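Side-chain contacts in endolysin B (Mycobacterium phage D29, PDB 3HC7), which cleaves the mycolic acid–arabinogalactan ester junction of the mycobacterial cell wall, breaking down the outer membrane during phage-induced host lysis: residues 162-165 / 169-172; 227-232 / 238-243. One frame throughout, in Å; residues are numbered along the deposited sequence.

Interaction 1: residues 162-165 / 169-172; sequences AHDG and ASIK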
ATOM      1  N   ALA A 162       3.679   4.293  -9.868  1.00 51.97           N
ATOM      2  CA  ALA A 162       2.677   5.287  -9.528  1.00 56.04           C
ATOM      3  C   ALA A 162       2.354   6.144 -10.733  1.00 54.82           C
ATOM      4  O   ALA A 162       3.257   6.644 -11.400  1.00 55.20           O
ATOM      5  CB  ALA A 162       3.166   6.153  -8.374  1.00 56.07           C
ATOM      6  N   HIS A 163       1.062   6.308 -11.007  1.00 58.01           N
ATOM      7  CA  HIS A 163       0.598   7.112 -12.134  1.00 59.04           C
ATOM      8  C   HIS A 163       0.054   8.435 -11.637  1.00 67.33           C
ATOM      9  O   HIS A 163      -0.621   8.482 -10.606  1.00 62.05           O
ATOM     10  CB  HIS A 163      -0.549   6.418 -12.878  1.00 52.89           C
ATOM     11  CG  HIS A 163      -0.177   5.116 -13.510  1.00 55.92           C
ATOM     12  ND1 HIS A 163      -1.059   4.062 -13.604  1.00 55.50           N
ATOM     13  CD2 HIS A 163       0.976   4.697 -14.083  1.00 61.73           C
ATOM     14  CE1 HIS A 163      -0.465   3.047 -14.208  1.00 64.85           C
ATOM     15  NE2 HIS A 163       0.771   3.406 -14.508  1.00 66.80           N
ATOM     16  N   ASP A 164       0.310   9.510 -12.371  1.00 74.45           N
ATOM     17  CA  ASP A 164      -0.447  10.723 -12.120  1.00 75.86           C
ATOM     18  C   ASP A 164      -1.892  10.437 -12.502  1.00 66.34           C
ATOM     19  O   ASP A 164      -2.166   9.805 -13.521  1.00 76.74           O
ATOM     20  CB  ASP A 164       0.129  11.928 -12.870  1.00 85.58           C
ATOM     21  CG  ASP A 164       0.914  12.862 -11.950  1.00 93.40           C
ATOM     22  OD1 ASP A 164       0.347  13.275 -10.918  1.00 95.53           O
ATOM     23  OD2 ASP A 164       2.088  13.178 -12.244  1.00 91.69           O
ATOM     24  N   GLY A 165      -2.817  10.882 -11.672  1.00 56.64           N
ATOM     25  CA  GLY A 165      -4.209  10.505 -11.832  1.00 64.27           C
ATOM     26  C   GLY A 165      -4.587   9.605 -10.674  1.00 62.55           C
ATOM     27  O   GLY A 165      -5.739   9.581 -10.238  1.00 58.11           O
ATOM     28  N   ALA A 169      -1.703   8.230  -4.385  1.00 45.17           N
ATOM     29  CA  ALA A 169      -0.329   7.798  -4.596  1.00 49.28           C
ATOM     30  C   ALA A 169       0.531   8.963  -5.082  1.00 51.73           C
ATOM     31  O   ALA A 169       1.758   8.892  -5.063  1.00 48.02           O
ATOM     32  CB  ALA A 169      -0.278   6.644  -5.592  1.00 55.79           C
ATOM     33  N   SER A 170      -0.121  10.032  -5.529  1.00 49.42           N
ATOM     34  CA  SER A 170       0.595  11.165  -6.105  1.00 57.00           C
ATOM     35  C   SER A 170      -0.088  12.502  -5.817  1.00 59.26           C
ATOM     36  O   SER A 170      -0.725  13.086  -6.690  1.00 57.69           O
ATOM     37  CB  SER A 170       0.773  10.975  -7.613  1.00 57.49           C
ATOM     38  OG  SER A 170      -0.485  10.853  -8.260  1.00 62.53           O
ATOM     39  N   ILE A 171       0.048  12.973  -4.583  1.00 61.73           N
ATOM     40  CA  ILE A 171      -0.428  14.291  -4.194  1.00 50.50           C
ATOM     41  C   ILE A 171       0.731  15.250  -4.372  1.00 43.94           C
ATOM     42  O   ILE A 171       1.871  14.892  -4.093  1.00 42.65           O
ATOM     43  CB  ILE A 171      -0.845  14.323  -2.704  1.00 49.68           C
ATOM     44  CG1 ILE A 171      -1.924  13.281  -2.417  1.00 45.88           C
ATOM     45  CG2 ILE A 171      -1.327  15.718  -2.303  1.00 44.15           C
ATOM     46  CD1 ILE A 171      -3.260  13.605  -3.066  1.00 49.80           C
ATOM     47  N   LYS A 172       0.453  16.461  -4.845  1.00 50.41           N
ATOM     48  CA  LYS A 172       1.496  17.471  -4.956  1.00 50.21           C
ATOM     49  C   LYS A 172       1.822  17.983  -3.565  1.00 50.55           C
ATOM     50  O   LYS A 172       0.920  18.287  -2.786  1.00 48.98           O
ATOM     51  CB  LYS A 172       1.057  18.626  -5.866  1.00 59.56           C
TER
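Ser170 reaches across to the backbone of His163 with its hydroxyl, OG standing 3.3 Å from His163 O. This is a close approach and no more, because the serine proton is spent elsewhere: OG donates to the carbonyl oxygen of Asp166, within the loop that joins the two segments. The CB of Ser170 already faces 162-165, and chi1 of 59° puts OG between its backbone N and carbonyl carbon, where it bonds Asp166 O and passes near His163 O. A second oxygen stands close by, Asp164 OD1 lying 3.7 Å from Ser170 OG. Asp164 starts out pointing away from Ser170, and its chi1 of -104°, well off a staggered value, brings the carboxylate back. The other carboxylate oxygen, OD2, accepts from the backbone N of Ala137. Deeper in, the methyl groups of Ala162 and Ala169 face each other, CB to CB 4.5 Å, a loose apolar closure.

Both segments flank a bend that carries the inferred catalytic acid of an alpha/beta-hydrolase fold: the chain leaves strand 157-161 at the edge of the parallel sheet, passes through Asp166 and continues into strand 171-172, antiparallel to strand 140-141. A serine that holds the main chain of Asp166 from four residues on is thus a second-shell example of how an acid-bearing loop can be shaped. Gly165 opens the bend with a phi of 111°, comfortable for a residue without CB.

Farther out, the CB of His163 points away from 169-172, and the ring is held by bonds from ND1 to Pro239 O and from NE2 to Asp129 OD1, while it stacks on Tyr242. On the 169-172 side, Ala169 O accepts a hydrogen bond from Arg121 NE, and Ile171 pairs with Leu141 through the backbone.

Interaction 2: residues 227-232 / 238-243; sequences TFFARS and WPHLYN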
ATOM      1  N   THR A 227     -15.470   2.706  -2.521  1.00 34.33           N
ATOM      2  CA  THR A 227     -16.253   1.483  -2.617  1.00 36.33           C
ATOM      3  C   THR A 227     -16.505   1.123  -4.082  1.00 40.96           C
ATOM      4  O   THR A 227     -16.391  -0.037  -4.472  1.00 42.25           O
ATOM      5  CB  THR A 227     -17.598   1.635  -1.871  1.00 45.87           C
ATOM      6  OG1 THR A 227     -17.357   1.759  -0.459  1.00 38.10           O
ATOM      7  CG2 THR A 227     -18.482   0.440  -2.128  1.00 54.76           C
ATOM      8  N   PHE A 228     -16.853   2.131  -4.879  1.00 34.83           N
ATOM      9  CA  PHE A 228     -17.028   1.988  -6.326  1.00 29.62           C
ATOM     10  C   PHE A 228     -15.813   1.348  -7.009  1.00 37.62           C
ATOM     11  O   PHE A 228     -15.956   0.508  -7.891  1.00 47.37           O
ATOM     12  CB  PHE A 228     -17.308   3.364  -6.935  1.00 39.44           C
ATOM     13  CG  PHE A 228     -17.400   3.370  -8.436  1.00 43.13           C
ATOM     14  CD1 PHE A 228     -18.562   2.971  -9.074  1.00 36.90           C
ATOM     15  CD2 PHE A 228     -16.330   3.796  -9.209  1.00 50.34           C
ATOM     16  CE1 PHE A 228     -18.655   2.985 -10.459  1.00 49.35           C
ATOM     17  CE2 PHE A 228     -16.415   3.809 -10.592  1.00 52.10           C
ATOM     18  CZ  PHE A 228     -17.581   3.405 -11.215  1.00 53.16           C
ATOM     19  N   PHE A 229     -14.614   1.744  -6.604  1.00 35.31           N
ATOM     20  CA  PHE A 229     -13.397   1.147  -7.169  1.00 49.78           C
ATOM     21  C   PHE A 229     -13.146  -0.271  -6.656  1.00 51.33           C
ATOM     22  O   PHE A 229     -12.582  -1.109  -7.358  1.00 60.14           O
ATOM     23  CB  PHE A 229     -12.172   2.013  -6.875  1.00 45.79           C
ATOM     24  CG  PHE A 229     -12.075   3.239  -7.731  1.00 60.99           C
ATOM     25  CD1 PHE A 229     -12.324   3.170  -9.094  1.00 69.75           C
ATOM     26  CD2 PHE A 229     -11.721   4.460  -7.179  1.00 73.88           C
ATOM     27  CE1 PHE A 229     -12.238   4.298  -9.889  1.00 76.73           C
ATOM     28  CE2 PHE A 229     -11.629   5.595  -7.971  1.00 78.97           C
ATOM     29  CZ  PHE A 229     -11.887   5.512  -9.327  1.00 76.27           C
ATOM     30  N   ALA A 230     -13.565  -0.525  -5.420  1.00 47.94           N
ATOM     31  CA  ALA A 230     -13.279  -1.783  -4.748  1.00 50.93           C
ATOM     32  C   ALA A 230     -14.179  -2.916  -5.217  1.00 55.94           C
ATOM     33  O   ALA A 230     -13.745  -4.061  -5.328  1.00 56.25           O
ATOM     34  CB  ALA A 230     -13.397  -1.610  -3.241  1.00 51.69           C
ATOM     35  N   ARG A 231     -15.437  -2.594  -5.482  1.00 65.22           N
ATOM     36  CA  ARG A 231     -16.435  -3.618  -5.740  1.00 81.03           C
ATOM     37  C   ARG A 231     -17.343  -3.215  -6.884  1.00 86.66           C
ATOM     38  O   ARG A 231     -18.559  -3.145  -6.718  1.00 97.70           O
ATOM     39  CB  ARG A 231     -17.274  -3.860  -4.481  1.00 86.46           C
ATOM     40  N   SER A 232     -16.756  -2.945  -8.044  1.00 85.48           N
ATOM     41  CA  SER A 232     -17.552  -2.520  -9.190  1.00 86.80           C
ATOM     42  C   SER A 232     -16.836  -2.801 -10.502  1.00 94.48           C
ATOM     43  O   SER A 232     -15.653  -2.485 -10.663  1.00 86.61           O
ATOM     44  CB  SER A 232     -17.902  -1.033  -9.082  1.00 76.66           C
ATOM     45  OG  SER A 232     -19.208  -0.773  -9.564  1.00 76.60           O
ATOM     46  N   TRP A 238      -8.016   2.416 -16.245  1.00 63.14           N
ATOM     47  CA  TRP A 238      -7.990   3.527 -15.299  1.00 52.55           C
ATOM     48  C   TRP A 238      -6.579   3.767 -14.749  1.00 58.29           C
ATOM     49  O   TRP A 238      -5.732   2.874 -14.790  1.00 61.40           O
ATOM     50  CB  TRP A 238      -8.975   3.263 -14.159  1.00 47.85           C
ATOM     51  CG  TRP A 238     -10.401   3.321 -14.602  1.00 51.60           C
ATOM     52  CD1 TRP A 238     -11.001   2.544 -15.555  1.00 57.97           C
ATOM     53  CD2 TRP A 238     -11.416   4.204 -14.108  1.00 45.36           C
ATOM     54  NE1 TRP A 238     -12.327   2.897 -15.685  1.00 56.06           N
ATOM     55  CE2 TRP A 238     -12.603   3.913 -14.807  1.00 47.71           C
ATOM     56  CE3 TRP A 238     -11.429   5.220 -13.147  1.00 43.15           C
ATOM     57  CZ2 TRP A 238     -13.792   4.593 -14.571  1.00 53.77           C
ATOM     58  CZ3 TRP A 238     -12.611   5.892 -12.912  1.00 48.43           C
ATOM     59  CH2 TRP A 238     -13.776   5.577 -13.620  1.00 51.64           C
ATOM     60  N   PRO A 239      -6.322   4.984 -14.235  1.00 64.03           N
ATOM     61  CA  PRO A 239      -5.012   5.371 -13.689  1.00 60.63           C
ATOM     62  C   PRO A 239      -4.639   4.663 -12.377  1.00 60.90           C
ATOM     63  O   PRO A 239      -3.453   4.564 -12.051  1.00 60.61           O
ATOM     64  CB  PRO A 239      -5.181   6.876 -13.438  1.00 59.40           C
ATOM     65  CG  PRO A 239      -6.667   7.059 -13.288  1.00 57.23           C
ATOM     66  CD  PRO A 239      -7.224   6.146 -14.330  1.00 57.43           C
ATOM     67  N   HIS A 240      -5.632   4.188 -11.631  1.00 51.15           N
ATOM     68  CA  HIS A 240      -5.353   3.499 -10.375  1.00 50.42           C
ATOM     69  C   HIS A 240      -4.993   2.035 -10.622  1.00 48.77           C
ATOM     70  O   HIS A 240      -4.760   1.283  -9.680  1.00 43.01           O
ATOM     71  CB  HIS A 240      -6.556   3.591  -9.430  1.00 51.36           C
ATOM     72  CG  HIS A 240      -7.808   3.002 -10.002  1.00 58.22           C
ATOM     73  ND1 HIS A 240      -8.357   1.827  -9.540  1.00 60.82           N
ATOM     74  CD2 HIS A 240      -8.604   3.416 -11.016  1.00 60.56           C
ATOM     75  CE1 HIS A 240      -9.447   1.549 -10.233  1.00 58.43           C
ATOM     76  NE2 HIS A 240      -9.618   2.496 -11.137  1.00 62.12           N
ATOM     77  N   LEU A 241      -4.972   1.641 -11.894  1.00 52.95           N
ATOM     78  CA  LEU A 241      -4.624   0.281 -12.296  1.00 52.13           C
ATOM     79  C   LEU A 241      -3.226   0.292 -12.904  1.00 58.81           C
ATOM     80  O   LEU A 241      -2.762   1.329 -13.380  1.00 66.22           O
ATOM     81  CB  LEU A 241      -5.638  -0.260 -13.320  1.00 49.03           C
ATOM     82  CG  LEU A 241      -7.122  -0.181 -12.951  1.00 49.28           C
ATOM     83  CD1 LEU A 241      -7.992  -0.729 -14.075  1.00 57.87           C
ATOM     84  CD2 LEU A 241      -7.402  -0.912 -11.647  1.00 48.78           C
ATOM     85  N   TYR A 242      -2.556  -0.857 -12.895  1.00 57.90           N
ATOM     86  CA  TYR A 242      -1.176  -0.930 -13.377  1.00 48.38           C
ATOM     87  C   TYR A 242      -0.888  -2.162 -14.223  1.00 57.48           C
ATOM     88  O   TYR A 242      -1.472  -3.224 -14.021  1.00 64.71           O
ATOM     89  CB  TYR A 242      -0.190  -0.870 -12.194  1.00 52.58           C
ATOM     90  CG  TYR A 242      -0.187   0.473 -11.498  1.00 54.50           C
ATOM     91  CD1 TYR A 242       0.762   1.434 -11.813  1.00 54.07           C
ATOM     92  CD2 TYR A 242      -1.154   0.788 -10.550  1.00 51.94           C
ATOM     93  CE1 TYR A 242       0.761   2.663 -11.197  1.00 45.41           C
ATOM     94  CE2 TYR A 242      -1.165   2.017  -9.926  1.00 49.41           C
ATOM     95  CZ  TYR A 242      -0.207   2.950 -10.256  1.00 47.11           C
ATOM     96  OH  TYR A 242      -0.211   4.177  -9.639  1.00 47.85           O
ATOM     97  N   ASN A 243       0.021  -1.999 -15.181  1.00 65.55           N
ATOM     98  CA  ASN A 243       0.627  -3.118 -15.884  1.00 61.24           C
ATOM     99  C   ASN A 243       1.701  -3.748 -14.991  1.00 70.01           C
ATOM    100  O   ASN A 243       2.617  -3.061 -14.540  1.00 77.55           O
ATOM    101  CB  ASN A 243       1.248  -2.625 -17.190  1.00 60.43           C
ATOM    102  CG  ASN A 243       2.120  -3.673 -17.858  1.00 78.23           C
ATOM    103  OD1 ASN A 243       1.868  -4.871 -17.747  1.00 83.51           O
ATOM    104  ND2 ASN A 243       3.153  -3.221 -18.560  1.00 78.96           N
TER
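Phe229 covers one face of the imidazole of His240, an active-site residue, off centre: its CG stands 4.0 Å above the plane toward the rim, and its CE1, just past the rim, comes 3.4 Å from His240 NE2. The two rings meet at an intermediate tilt, planes at 42° and centroids 4.2 Å apart. Over the opposite face, and above its centre, sits CG of the next residue, Leu241. With chi1 at 59°, the imidazole of His240 lies between its own backbone N and carbonyl carbon, which sets it between Phe229 and Leu241.

Trp238 completes the aromatic cluster. Its CZ3 comes up to the rim of Phe229, in the plane of that ring and 3.4 Å from CE1, and the two planes stand at 77°. Its CD2 lies at the edge of the His240 ring, in plane. The outer corner of the indole, CH2, lies more loosely at the rim of Phe228, 4.4 Å from CE2. A type I turn from Trp238 to Leu241, closed by Leu241 N to Trp238 O, lets both Trp238 and His240 face the end of helix 212-230. Tyr81 OH holds the carbonyl oxygen of His240 from another side.

Between these segments everything that touches is ring carbon or ring nitrogen. The cluster therefore probably limits the imidazole by shape, since these neighbours give neither nitrogen a hydrogen bond.

Interactions 1 and 2 follow one another along the chain, with centres 14 Å apart, yet they meet at the catalytic centre. Interaction 1 frames the loop of Asp166, the inferred acid; interaction 2 holds His240, whose side chain lies about 4 Å from that of Asp166 and about 7 Å from that of Ser82, the set expected of a Ser-His-Asp triad. Their direct seam runs through His163, whose N is 2.8 Å from Tyr242 OH, a probable hydrogen bond. Since Tyr242 OH also bonds Asp166 OD2, the histidine-bearing loop reaches the acid directly, and the two loops are positioned against each other.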